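Side-chain contacts in NAD-dependent L-serine dehydrogenase (Pseudomonas aeruginosa, PDB 3OBB), which catalyses the NAD-dependent oxidation of L-serine and methyl-L-serine, works as a homotetramer and has low activity toward beta-hydroxyisobutyrate: residues S103-H108 with G169-V174; F137-D142 with P151-M156; G186-M191 with S288-L293. One frame throughout, in Å; residues are numbered along the deposited sequence.

Contact 1: S103-H108 with G169-V174; sequences SARKIH and GQVAKV
Ala104 and Gln170 meet through carbon. The CB of Ala104 lies 3.7 Å from CG of Gln170, and both CB atoms point toward the facing helix.

Arg105 makes a van der Waals touch of a different kind: its charged guanidinium meets a methyl. NH2 of Arg105 comes 3.7 Å from CG2 of Val171, and the methyl sits at the edge of the guanidinium, near its plane. Arg105 reaches this far because its chain is extended at chi2 (-180°) and bends at chi3. Asn197 of the second subunit packs on both Arg105 and Val171.

No hydrogen bond joins the two segments. Gln170 bends at chi2 (-60°), and its polar groups bond instead to residues outside them: NE2 to Ser97 O and OE1 to the N-H of Ile99, just before helix 101-112, and the backbone N to Asp120 OD2 on strand 117-124. The side-chain amide is thus gripped at both ends.

The contact is small and buried. It lies where helix 101-112 of the Rossmann-type NAD domain meets the start of the long helix 168-196 of the C-terminal domain, beside the active-site Lys173, whose NZ bonds to Thr98 OG1 of the NAD site.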
ATOM      1  N   SER A 103      27.104  -0.464   1.878  1.00 51.14           N
ATOM      2  CA  SER A 103      28.197  -0.731   0.950  1.00 51.56           C
ATOM      3  C   SER A 103      29.188   0.440   0.789  1.00 50.52           C
ATOM      4  O   SER A 103      30.397   0.209   0.747  1.00 52.76           O
ATOM      5  CB  SER A 103      27.652  -1.200  -0.389  1.00 50.58           C
ATOM      6  OG  SER A 103      28.634  -1.087  -1.389  1.00 51.13           O
ATOM      7  N   ALA A 104      28.695   1.677   0.734  1.00 47.27           N
ATOM      8  CA  ALA A 104      29.569   2.864   0.703  1.00 46.42           C
ATOM      9  C   ALA A 104      30.418   3.051   1.963  1.00 48.85           C
ATOM     10  O   ALA A 104      31.553   3.521   1.880  1.00 50.17           O
ATOM     11  CB  ALA A 104      28.762   4.112   0.464  1.00 43.53           C
ATOM     12  N   ARG A 105      29.855   2.748   3.127  1.00 49.19           N
ATOM     13  CA  ARG A 105      30.612   2.839   4.383  1.00 52.24           C
ATOM     14  C   ARG A 105      31.725   1.799   4.421  1.00 54.98           C
ATOM     15  O   ARG A 105      32.846   2.079   4.866  1.00 57.71           O
ATOM     16  CB  ARG A 105      29.704   2.637   5.602  1.00 52.10           C
ATOM     17  CG  ARG A 105      28.808   3.813   5.869  1.00 51.83           C
ATOM     18  CD  ARG A 105      27.918   3.612   7.073  1.00 53.67           C
ATOM     19  NE  ARG A 105      26.685   4.330   6.781  1.00 54.92           N
ATOM     20  CZ  ARG A 105      25.486   3.775   6.645  1.00 52.55           C
ATOM     21  NH1 ARG A 105      25.301   2.476   6.846  1.00 52.58           N
ATOM     22  NH2 ARG A 105      24.460   4.554   6.364  1.00 52.25           N
ATOM     23  N   LYS A 106      31.385   0.592   3.983  1.00 55.12           N
ATOM     24  CA  LYS A 106      32.318  -0.518   3.872  1.00 58.04           C
ATOM     25  C   LYS A 106      33.521  -0.132   3.001  1.00 57.99           C
ATOM     26  O   LYS A 106      34.676  -0.300   3.421  1.00 60.63           O
ATOM     27  CB  LYS A 106      31.578  -1.738   3.319  1.00 58.79           C
ATOM     28  CG  LYS A 106      32.347  -3.009   3.356  1.00 65.01           C
ATOM     29  CD  LYS A 106      31.560  -4.120   4.071  1.00 70.63           C
ATOM     30  CE  LYS A 106      32.061  -5.495   3.622  1.00 76.11           C
ATOM     31  NZ  LYS A 106      31.966  -5.609   2.117  1.00 74.95           N
ATOM     32  N   ILE A 107      33.258   0.397   1.805  1.00 53.90           N
ATOM     33  CA  ILE A 107      34.332   0.920   0.962  1.00 54.00           C
ATOM     34  C   ILE A 107      35.051   2.079   1.660  1.00 54.51           C
ATOM     35  O   ILE A 107      36.274   2.118   1.646  1.00 56.60           O
ATOM     36  CB  ILE A 107      33.858   1.338  -0.473  1.00 51.04           C
ATOM     37  CG1 ILE A 107      33.265   0.133  -1.214  1.00 52.02           C
ATOM     38  CG2 ILE A 107      35.023   1.835  -1.303  1.00 50.57           C
ATOM     39  CD1 ILE A 107      32.198   0.489  -2.262  1.00 49.71           C
ATOM     40  N   HIS A 108      34.306   3.014   2.264  1.00 52.48           N
ATOM     41  CA  HIS A 108      34.932   4.158   2.964  1.00 53.58           C
ATOM     42  C   HIS A 108      35.977   3.726   4.004  1.00 57.96           C
ATOM     43  O   HIS A 108      37.078   4.286   4.067  1.00 59.93           O
ATOM     44  CB  HIS A 108      33.888   5.036   3.663  1.00 51.14           C
ATOM     45  CG  HIS A 108      33.456   6.233   2.866  1.00 47.47           C
ATOM     46  ND1 HIS A 108      34.233   7.361   2.738  1.00 47.95           N
ATOM     47  CD2 HIS A 108      32.306   6.496   2.206  1.00 44.01           C
ATOM     48  CE1 HIS A 108      33.589   8.264   2.028  1.00 46.92           C
ATOM     49  NE2 HIS A 108      32.415   7.764   1.690  1.00 45.00           N
ATOM     50  N   GLY A 169      26.156  10.709   1.455  1.00 37.36           N
ATOM     51  CA  GLY A 169      25.771  11.067   0.098  1.00 35.18           C
ATOM     52  C   GLY A 169      24.812  10.013  -0.416  1.00 33.88           C
ATOM     53  O   GLY A 169      23.782  10.338  -0.997  1.00 33.22           O
ATOM     54  N   GLN A 170      25.133   8.736  -0.203  1.00 34.20           N
ATOM     55  CA  GLN A 170      24.211   7.680  -0.645  1.00 33.01           C
ATOM     56  C   GLN A 170      22.919   7.768   0.103  1.00 32.21           C
ATOM     57  O   GLN A 170      21.891   7.469  -0.467  1.00 33.42           O
ATOM     58  CB  GLN A 170      24.797   6.274  -0.495  1.00 32.79           C
ATOM     59  CG  GLN A 170      26.108   6.031  -1.258  1.00 34.83           C
ATOM     60  CD  GLN A 170      25.994   6.213  -2.767  1.00 35.11           C
ATOM     61  OE1 GLN A 170      24.900   6.188  -3.335  1.00 35.26           O
ATOM     62  NE2 GLN A 170      27.132   6.376  -3.422  1.00 32.90           N
ATOM     63  N   VAL A 171      22.943   8.140   1.392  1.00 31.54           N
ATOM     64  CA  VAL A 171      21.705   8.160   2.165  1.00 30.35           C
ATOM     65  C   VAL A 171      20.800   9.239   1.572  1.00 31.01           C
ATOM     66  O   VAL A 171      19.618   8.991   1.333  1.00 31.07           O
ATOM     67  CB  VAL A 171      21.935   8.371   3.730  1.00 30.79           C
ATOM     68  CG1 VAL A 171      20.629   8.419   4.462  1.00 27.30           C
ATOM     69  CG2 VAL A 171      22.803   7.230   4.333  1.00 30.11           C
ATOM     70  N   ALA A 172      21.365  10.432   1.314  1.00 31.94           N
ATOM     71  CA  ALA A 172      20.575  11.560   0.821  1.00 31.72           C
ATOM     72  C   ALA A 172      19.976  11.180  -0.539  1.00 31.74           C
ATOM     73  O   ALA A 172      18.783  11.437  -0.794  1.00 32.03           O
ATOM     74  CB  ALA A 172      21.455  12.856   0.743  1.00 31.82           C
ATOM     75  N   LYS A 173      20.790  10.513  -1.363  1.00 31.39           N
ATOM     76  CA  LYS A 173      20.432  10.099  -2.727  1.00 32.27           C
ATOM     77  C   LYS A 173      19.259   9.122  -2.754  1.00 31.61           C
ATOM     78  O   LYS A 173      18.324   9.281  -3.542  1.00 30.48           O
ATOM     79  CB  LYS A 173      21.647   9.478  -3.463  1.00 32.97           C
ATOM     80  CG  LYS A 173      21.340   8.958  -4.893  1.00 34.13           C
ATOM     81  CD  LYS A 173      20.853  10.079  -5.823  1.00 36.05           C
ATOM     82  CE  LYS A 173      20.375   9.549  -7.174  1.00 35.29           C
ATOM     83  NZ  LYS A 173      21.470   8.900  -7.982  1.00 39.33           N
ATOM     84  N   VAL A 174      19.330   8.093  -1.910  1.00 32.20           N
ATOM     85  CA  VAL A 174      18.268   7.111  -1.872  1.00 31.24           C
ATOM     86  C   VAL A 174      16.983   7.657  -1.244  1.00 29.54           C
ATOM     87  O   VAL A 174      15.909   7.244  -1.617  1.00 28.83           O
ATOM     88  CB  VAL A 174      18.702   5.728  -1.252  1.00 32.73           C
ATOM     89  CG1 VAL A 174      19.971   5.149  -1.997  1.00 33.29           C
ATOM     90  CG2 VAL A 174      18.859   5.785   0.314  1.00 32.54           C
TER

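Contact 2: F137-D142 with P151-M156; sequences FMVGGD and PLFEAM
Phe137 and Phe153 pack together inside a beta-alpha-beta unit made of strand 135-140, helix 143-156 and strand 159-164. Within it, strand 137-140 and helix segment 151-156 run nearly antiparallel, with 158° between their directions and their axes 10.8 Å apart at closest. No hydrogen bond links the two segments; the contact is buried and mostly apolar.

The aromatic pair is its centre. The ring centroids are 4.7 Å apart and the planes are turned by 43°, so the pair is neither a stack nor edge-to-face. CD2 of Phe153 sits over the middle of one face of Phe137, 3.6 Å from its CD2.

Aliphatic groups complete the packing. CG2 of Val139 reaches the far end of the Phe153 ring, 4.1 Å from CE1 and equally near CZ. CB of Met156, a selenomethionine, lies at the edge of the Phe137 ring, 3.7 Å from CZ of Phe137. Strand 117-124 adds Val123 against Phe137 and Ala121 against Val139 and Phe153. On helix 15-24, Met18 and Leu22 touch Met156.

One polar backbone atom also meets an aromatic ring. The carbonyl O of Phe153 lies 3.5 Å from CE1 of Phe137.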
ATOM      1  N   PHE A 137      25.624  16.999  -6.828  1.00 35.68           N
ATOM      2  CA  PHE A 137      26.342  15.982  -6.128  1.00 35.60           C
ATOM      3  C   PHE A 137      25.869  15.978  -4.716  1.00 36.09           C
ATOM      4  O   PHE A 137      25.655  17.039  -4.129  1.00 37.21           O
ATOM      5  CB  PHE A 137      27.844  16.252  -6.186  1.00 35.72           C
ATOM      6  CG  PHE A 137      28.441  16.033  -7.541  1.00 35.84           C
ATOM      7  CD1 PHE A 137      28.469  17.066  -8.481  1.00 35.18           C
ATOM      8  CD2 PHE A 137      28.976  14.787  -7.888  1.00 34.95           C
ATOM      9  CE1 PHE A 137      29.042  16.888  -9.727  1.00 33.53           C
ATOM     10  CE2 PHE A 137      29.549  14.581  -9.135  1.00 36.35           C
ATOM     11  CZ  PHE A 137      29.596  15.639 -10.068  1.00 35.96           C
HETATM   12  N   MSE A 138      25.734  14.780  -4.164  1.00 36.46           N
HETATM   13  CA  MSE A 138      25.381  14.604  -2.754  1.00 37.94           C
HETATM   14  C   MSE A 138      26.505  13.827  -2.088  1.00 38.14           C
HETATM   15  O   MSE A 138      26.751  12.662  -2.387  1.00 37.35           O
HETATM   16  CB  MSE A 138      24.052  13.877  -2.621  1.00 36.74           C
HETATM   17  CG  MSE A 138      22.928  14.613  -3.307  1.00 37.64           C
HETATM   18 SE   MSE A 138      21.295  13.567  -3.322  0.70 37.65          SE
HETATM   19  CE  MSE A 138      20.139  14.768  -4.324  1.00 34.58           C
ATOM     20  N   VAL A 139      27.198  14.503  -1.190  1.00 39.18           N
ATOM     21  CA  VAL A 139      28.550  14.093  -0.830  1.00 40.22           C
ATOM     22  C   VAL A 139      28.641  13.686   0.631  1.00 40.97           C
ATOM     23  O   VAL A 139      28.291  14.473   1.510  1.00 42.63           O
ATOM     24  CB  VAL A 139      29.520  15.251  -1.116  1.00 41.17           C
ATOM     25  CG1 VAL A 139      30.931  14.926  -0.675  1.00 42.93           C
ATOM     26  CG2 VAL A 139      29.481  15.592  -2.598  1.00 39.43           C
ATOM     27  N   GLY A 140      29.102  12.466   0.886  1.00 40.62           N
ATOM     28  CA  GLY A 140      29.483  12.047   2.224  1.00 41.45           C
ATOM     29  C   GLY A 140      30.993  11.930   2.362  1.00 44.13           C
ATOM     30  O   GLY A 140      31.668  11.554   1.407  1.00 43.96           O
ATOM     31  N   GLY A 141      31.513  12.247   3.553  1.00 46.06           N
ATOM     32  CA  GLY A 141      32.955  12.209   3.823  1.00 49.20           C
ATOM     33  C   GLY A 141      33.496  13.425   4.550  1.00 51.24           C
ATOM     34  O   GLY A 141      32.740  14.302   4.955  1.00 49.83           O
ATOM     35  N   ASP A 142      34.822  13.469   4.707  1.00 55.17           N
ATOM     36  CA  ASP A 142      35.509  14.547   5.430  1.00 57.81           C
ATOM     37  C   ASP A 142      35.456  15.848   4.643  1.00 57.30           C
ATOM     38  O   ASP A 142      35.639  15.851   3.425  1.00 56.43           O
ATOM     39  CB  ASP A 142      36.976  14.177   5.708  1.00 61.43           C
ATOM     40  CG  ASP A 142      37.119  12.944   6.585  1.00 64.42           C
ATOM     41  OD1 ASP A 142      38.246  12.403   6.695  1.00 68.31           O
ATOM     42  OD2 ASP A 142      36.109  12.505   7.175  1.00 63.84           O
ATOM     43  N   PRO A 151      36.865  21.693  -7.092  1.00 63.22           N
ATOM     44  CA  PRO A 151      36.992  22.107  -8.500  1.00 62.53           C
ATOM     45  C   PRO A 151      36.560  21.038  -9.510  1.00 59.88           C
ATOM     46  O   PRO A 151      36.176  21.383 -10.633  1.00 59.82           O
ATOM     47  CB  PRO A 151      38.493  22.395  -8.652  1.00 66.33           C
ATOM     48  CG  PRO A 151      38.975  22.713  -7.278  1.00 68.22           C
ATOM     49  CD  PRO A 151      38.139  21.862  -6.358  1.00 66.56           C
ATOM     50  N   LEU A 152      36.632  19.762  -9.121  1.00 57.91           N
ATOM     51  CA  LEU A 152      36.210  18.650  -9.987  1.00 55.17           C
ATOM     52  C   LEU A 152      34.686  18.512 -10.076  1.00 51.90           C
ATOM     53  O   LEU A 152      34.141  18.231 -11.150  1.00 50.02           O
ATOM     54  CB  LEU A 152      36.810  17.323  -9.519  1.00 55.30           C
ATOM     55  CG  LEU A 152      38.314  17.120  -9.664  1.00 59.13           C
ATOM     56  CD1 LEU A 152      38.712  15.879  -8.905  1.00 60.81           C
ATOM     57  CD2 LEU A 152      38.678  16.992 -11.115  1.00 60.99           C
ATOM     58  N   PHE A 153      34.024  18.686  -8.930  1.00 50.87           N
ATOM     59  CA  PHE A 153      32.563  18.705  -8.827  1.00 48.02           C
ATOM     60  C   PHE A 153      31.997  19.897  -9.567  1.00 48.61           C
ATOM     61  O   PHE A 153      30.979  19.783 -10.236  1.00 47.56           O
ATOM     62  CB  PHE A 153      32.141  18.815  -7.368  1.00 47.04           C
ATOM     63  CG  PHE A 153      32.367  17.572  -6.567  1.00 45.07           C
ATOM     64  CD1 PHE A 153      32.787  17.655  -5.247  1.00 45.71           C
ATOM     65  CD2 PHE A 153      32.167  16.322  -7.123  1.00 43.75           C
ATOM     66  CE1 PHE A 153      32.976  16.508  -4.474  1.00 45.25           C
ATOM     67  CE2 PHE A 153      32.375  15.167  -6.370  1.00 45.47           C
ATOM     68  CZ  PHE A 153      32.777  15.268  -5.032  1.00 45.39           C
ATOM     69  N   GLU A 154      32.654  21.046  -9.425  1.00 51.11           N
ATOM     70  CA  GLU A 154      32.293  22.249 -10.172  1.00 52.51           C
ATOM     71  C   GLU A 154      32.440  22.114 -11.690  1.00 52.73           C
ATOM     72  O   GLU A 154      31.737  22.780 -12.442  1.00 53.93           O
ATOM     73  CB  GLU A 154      33.084  23.438  -9.660  1.00 55.03           C
ATOM     74  CG  GLU A 154      32.810  23.706  -8.199  1.00 56.33           C
ATOM     75  CD  GLU A 154      33.351  25.022  -7.732  1.00 60.28           C
ATOM     76  OE1 GLU A 154      34.127  25.643  -8.479  1.00 60.76           O
ATOM     77  OE2 GLU A 154      32.986  25.440  -6.612  1.00 62.86           O
ATOM     78  N   ALA A 155      33.322  21.239 -12.139  1.00 52.08           N
ATOM     79  CA  ALA A 155      33.465  20.992 -13.559  1.00 52.32           C
ATOM     80  C   ALA A 155      32.333  20.097 -14.087  1.00 50.42           C
ATOM     81  O   ALA A 155      31.896  20.247 -15.235  1.00 49.26           O
ATOM     82  CB  ALA A 155      34.809  20.351 -13.832  1.00 52.67           C
HETATM   83  N   MSE A 156      31.887  19.150 -13.261  1.00 49.43           N
HETATM   84  CA  MSE A 156      30.872  18.181 -13.699  1.00 48.96           C
HETATM   85  C   MSE A 156      29.441  18.550 -13.310  1.00 47.65           C
HETATM   86  O   MSE A 156      28.483  17.946 -13.813  1.00 46.71           O
HETATM   87  CB  MSE A 156      31.181  16.776 -13.168  1.00 48.13           C
HETATM   88  CG  MSE A 156      32.372  16.068 -13.826  1.00 47.47           C
HETATM   89 SE   MSE A 156      32.750  14.400 -12.818  0.85 52.66          SE
HETATM   90  CE  MSE A 156      33.328  15.147 -11.106  1.00 38.05           C
TER

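Contact 3: G186-M191 with S288-L293; sequences GTAEAM and SVVQKL
Gln291 reaches across to helix 168-196 and lays its amide beside Ala188. NE2 donates to the carbonyl O of Ala188 at 2.8 Å, and the N-H points almost straight at it (164°). The Ala188 oxygen lies close to the amide plane of Gln291. Seen from the carbonyl, the C=O...N angle is 113°. The donor stands above the carbonyl plane and not on a lone pair.

The same amide also packs on carbon. OE1 comes 3.4 Å from CA of Ala188, and CD is 3.7 Å from its CB. This methyl points toward the 288-293 segment. CB of Met191, one turn further on, is 4.0 Å from OE1 of Gln291. The torsions explain the reach: with chi1 of Gln291 at -168°, CG is turned away from the backbone N, and a bend at chi2 swings the amide onto Ala188.

Val290 adds a looser apolar touch, with CG1 4.2 Å from CB of Ala188. The backbones come close here, with CA atoms of Ala188 and Gln291 5.0 Å apart.

This buried packing is away from the annotated sites. It joins the C-terminal end of the chain to the long helix 168-196. Pro223, Trp224 and Tyr237 from loops also touch Gln291. Helix 201-209 packs on Met191, and helix 265-279 touches Val290 through Tyr274 and Leu277.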
ATOM      1  N   GLY A 186       2.188   9.496  -7.337  1.00 29.42           N
ATOM      2  CA  GLY A 186       1.175  10.397  -6.835  1.00 28.77           C
ATOM      3  C   GLY A 186       0.664  11.282  -7.967  1.00 29.31           C
ATOM      4  O   GLY A 186      -0.540  11.390  -8.173  1.00 31.04           O
ATOM      5  N   THR A 187       1.565  11.902  -8.717  1.00 28.87           N
ATOM      6  CA  THR A 187       1.187  12.809  -9.790  1.00 27.77           C
ATOM      7  C   THR A 187       0.420  12.108 -10.948  1.00 28.03           C
ATOM      8  O   THR A 187      -0.641  12.569 -11.397  1.00 28.45           O
ATOM      9  CB  THR A 187       2.418  13.646 -10.298  1.00 28.87           C
ATOM     10  OG1 THR A 187       3.024  14.365  -9.189  1.00 25.77           O
ATOM     11  CG2 THR A 187       1.965  14.663 -11.378  1.00 27.40           C
ATOM     12  N   ALA A 188       0.921  10.959 -11.373  1.00 27.48           N
ATOM     13  CA  ALA A 188       0.304  10.191 -12.441  1.00 26.61           C
ATOM     14  C   ALA A 188      -1.114   9.753 -12.060  1.00 27.52           C
ATOM     15  O   ALA A 188      -2.031   9.755 -12.894  1.00 27.35           O
ATOM     16  CB  ALA A 188       1.163   8.978 -12.743  1.00 26.64           C
ATOM     17  N   GLU A 189      -1.291   9.351 -10.804  1.00 27.09           N
ATOM     18  CA  GLU A 189      -2.585   8.870 -10.356  1.00 28.53           C
ATOM     19  C   GLU A 189      -3.573  10.035 -10.205  1.00 28.47           C
ATOM     20  O   GLU A 189      -4.784   9.869 -10.455  1.00 28.95           O
ATOM     21  CB  GLU A 189      -2.441   8.074  -9.043  1.00 28.14           C
ATOM     22  CG  GLU A 189      -2.682   8.848  -7.785  1.00 29.46           C
ATOM     23  CD  GLU A 189      -2.545   7.970  -6.500  1.00 29.15           C
ATOM     24  OE1 GLU A 189      -2.160   6.780  -6.609  1.00 27.16           O
ATOM     25  OE2 GLU A 189      -2.848   8.491  -5.398  1.00 28.20           O
ATOM     26  N   ALA A 190      -3.056  11.195  -9.781  1.00 27.90           N
ATOM     27  CA  ALA A 190      -3.894  12.399  -9.631  1.00 28.34           C
ATOM     28  C   ALA A 190      -4.338  12.889 -11.007  1.00 28.89           C
ATOM     29  O   ALA A 190      -5.515  13.178 -11.203  1.00 31.53           O
ATOM     30  CB  ALA A 190      -3.141  13.489  -8.883  1.00 26.38           C
HETATM   31  N   MSE A 191      -3.421  12.937 -11.969  1.00 29.10           N
HETATM   32  CA  MSE A 191      -3.734  13.361 -13.352  1.00 30.64           C
HETATM   33  C   MSE A 191      -4.820  12.476 -13.963  1.00 30.92           C
HETATM   34  O   MSE A 191      -5.777  12.960 -14.581  1.00 32.52           O
HETATM   35  CB  MSE A 191      -2.475  13.305 -14.250  1.00 30.90           C
HETATM   36  CG  MSE A 191      -1.367  14.348 -13.923  1.00 31.77           C
HETATM   37 SE   MSE A 191      -1.959  16.182 -14.227  1.00 42.15          SE
HETATM   38  CE  MSE A 191      -2.404  16.060 -16.144  1.00 28.16           C
ATOM     39  N   SER A 288       8.480   7.842 -15.834  1.00 30.80           N
ATOM     40  CA  SER A 288       7.110   8.396 -15.835  1.00 29.81           C
ATOM     41  C   SER A 288       6.078   7.523 -16.575  1.00 29.49           C
ATOM     42  O   SER A 288       4.878   7.786 -16.508  1.00 29.83           O
ATOM     43  CB  SER A 288       7.074   9.883 -16.273  1.00 29.34           C
ATOM     44  OG  SER A 288       7.357  10.055 -17.649  1.00 30.00           O
ATOM     45  N   VAL A 289       6.548   6.465 -17.234  1.00 30.05           N
ATOM     46  CA  VAL A 289       5.705   5.426 -17.863  1.00 30.82           C
ATOM     47  C   VAL A 289       4.740   4.779 -16.853  1.00 31.40           C
ATOM     48  O   VAL A 289       3.716   4.160 -17.229  1.00 32.11           O
ATOM     49  CB  VAL A 289       6.569   4.353 -18.580  1.00 31.63           C
ATOM     50  CG1 VAL A 289       7.169   3.324 -17.562  1.00 31.19           C
ATOM     51  CG2 VAL A 289       5.765   3.655 -19.671  1.00 29.47           C
ATOM     52  N   VAL A 290       5.015   5.015 -15.570  1.00 30.57           N
ATOM     53  CA  VAL A 290       4.100   4.602 -14.516  1.00 29.98           C
ATOM     54  C   VAL A 290       2.691   5.140 -14.807  1.00 30.36           C
ATOM     55  O   VAL A 290       1.719   4.534 -14.382  1.00 31.11           O
ATOM     56  CB  VAL A 290       4.662   5.010 -13.108  1.00 30.42           C
ATOM     57  CG1 VAL A 290       4.501   6.509 -12.841  1.00 26.14           C
ATOM     58  CG2 VAL A 290       4.067   4.167 -11.979  1.00 30.32           C
ATOM     59  N   GLN A 291       2.598   6.259 -15.546  1.00 29.50           N
ATOM     60  CA  GLN A 291       1.311   6.813 -16.022  1.00 29.24           C
ATOM     61  C   GLN A 291       0.395   5.754 -16.643  1.00 29.92           C
ATOM     62  O   GLN A 291      -0.809   5.809 -16.473  1.00 30.53           O
ATOM     63  CB  GLN A 291       1.525   7.981 -17.025  1.00 29.09           C
ATOM     64  CG  GLN A 291       0.236   8.813 -17.339  1.00 29.25           C
ATOM     65  CD  GLN A 291      -0.320   9.524 -16.105  1.00 28.34           C
ATOM     66  OE1 GLN A 291       0.074  10.641 -15.790  1.00 28.95           O
ATOM     67  NE2 GLN A 291      -1.242   8.877 -15.409  1.00 29.46           N
ATOM     68  N   LYS A 292       0.976   4.789 -17.357  1.00 31.32           N
ATOM     69  CA  LYS A 292       0.236   3.762 -18.079  1.00 31.74           C
ATOM     70  C   LYS A 292      -0.576   2.827 -17.156  1.00 32.93           C
ATOM     71  O   LYS A 292      -1.630   2.273 -17.559  1.00 33.04           O
ATOM     72  CB  LYS A 292       1.211   2.929 -18.906  1.00 32.92           C
ATOM     73  CG  LYS A 292       1.821   3.670 -20.102  1.00 33.78           C
ATOM     74  CD  LYS A 292       2.332   2.652 -21.130  1.00 33.25           C
ATOM     75  CE  LYS A 292       3.050   3.315 -22.302  1.00 34.15           C
ATOM     76  NZ  LYS A 292       1.970   3.796 -23.219  1.00 38.46           N
ATOM     77  N   LEU A 293      -0.080   2.620 -15.944  1.00 31.70           N
ATOM     78  CA  LEU A 293      -0.879   1.904 -14.934  1.00 32.85           C
ATOM     79  C   LEU A 293      -2.282   2.519 -14.750  1.00 33.32           C
ATOM     80  O   LEU A 293      -3.274   1.793 -14.585  1.00 33.41           O
ATOM     81  CB  LEU A 293      -0.141   1.871 -13.590  1.00 31.68           C
ATOM     82  CG  LEU A 293       1.124   0.996 -13.513  1.00 31.77           C
ATOM     83  CD1 LEU A 293       1.622   0.960 -12.071  1.00 30.29           C
ATOM     84  CD2 LEU A 293       0.823  -0.413 -14.020  1.00 30.83           C
TER

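How the contacts relate
Contacts 1 and 2 are neighbours, with centres 14 Å apart. They touch where the SE atom of Met138 lies 3.6 Å from CA of Lys173, the active-site residue. Contact 2 falls wholly within the chain between the two segments of contact 1. The side chain of Gln170 is about 4 Å from that of Thr98, and the side chain of Met156 is about 4 Å from that of Leu22; Thr98 and Leu22 both belong to the NAD site. Contact 3 is remote. Its centre is 30 Å from that of contact 1, yet both use helix 168-196. That helix thus runs from the catalytic region to the C-terminal packing, and both contacts touch the second subunit.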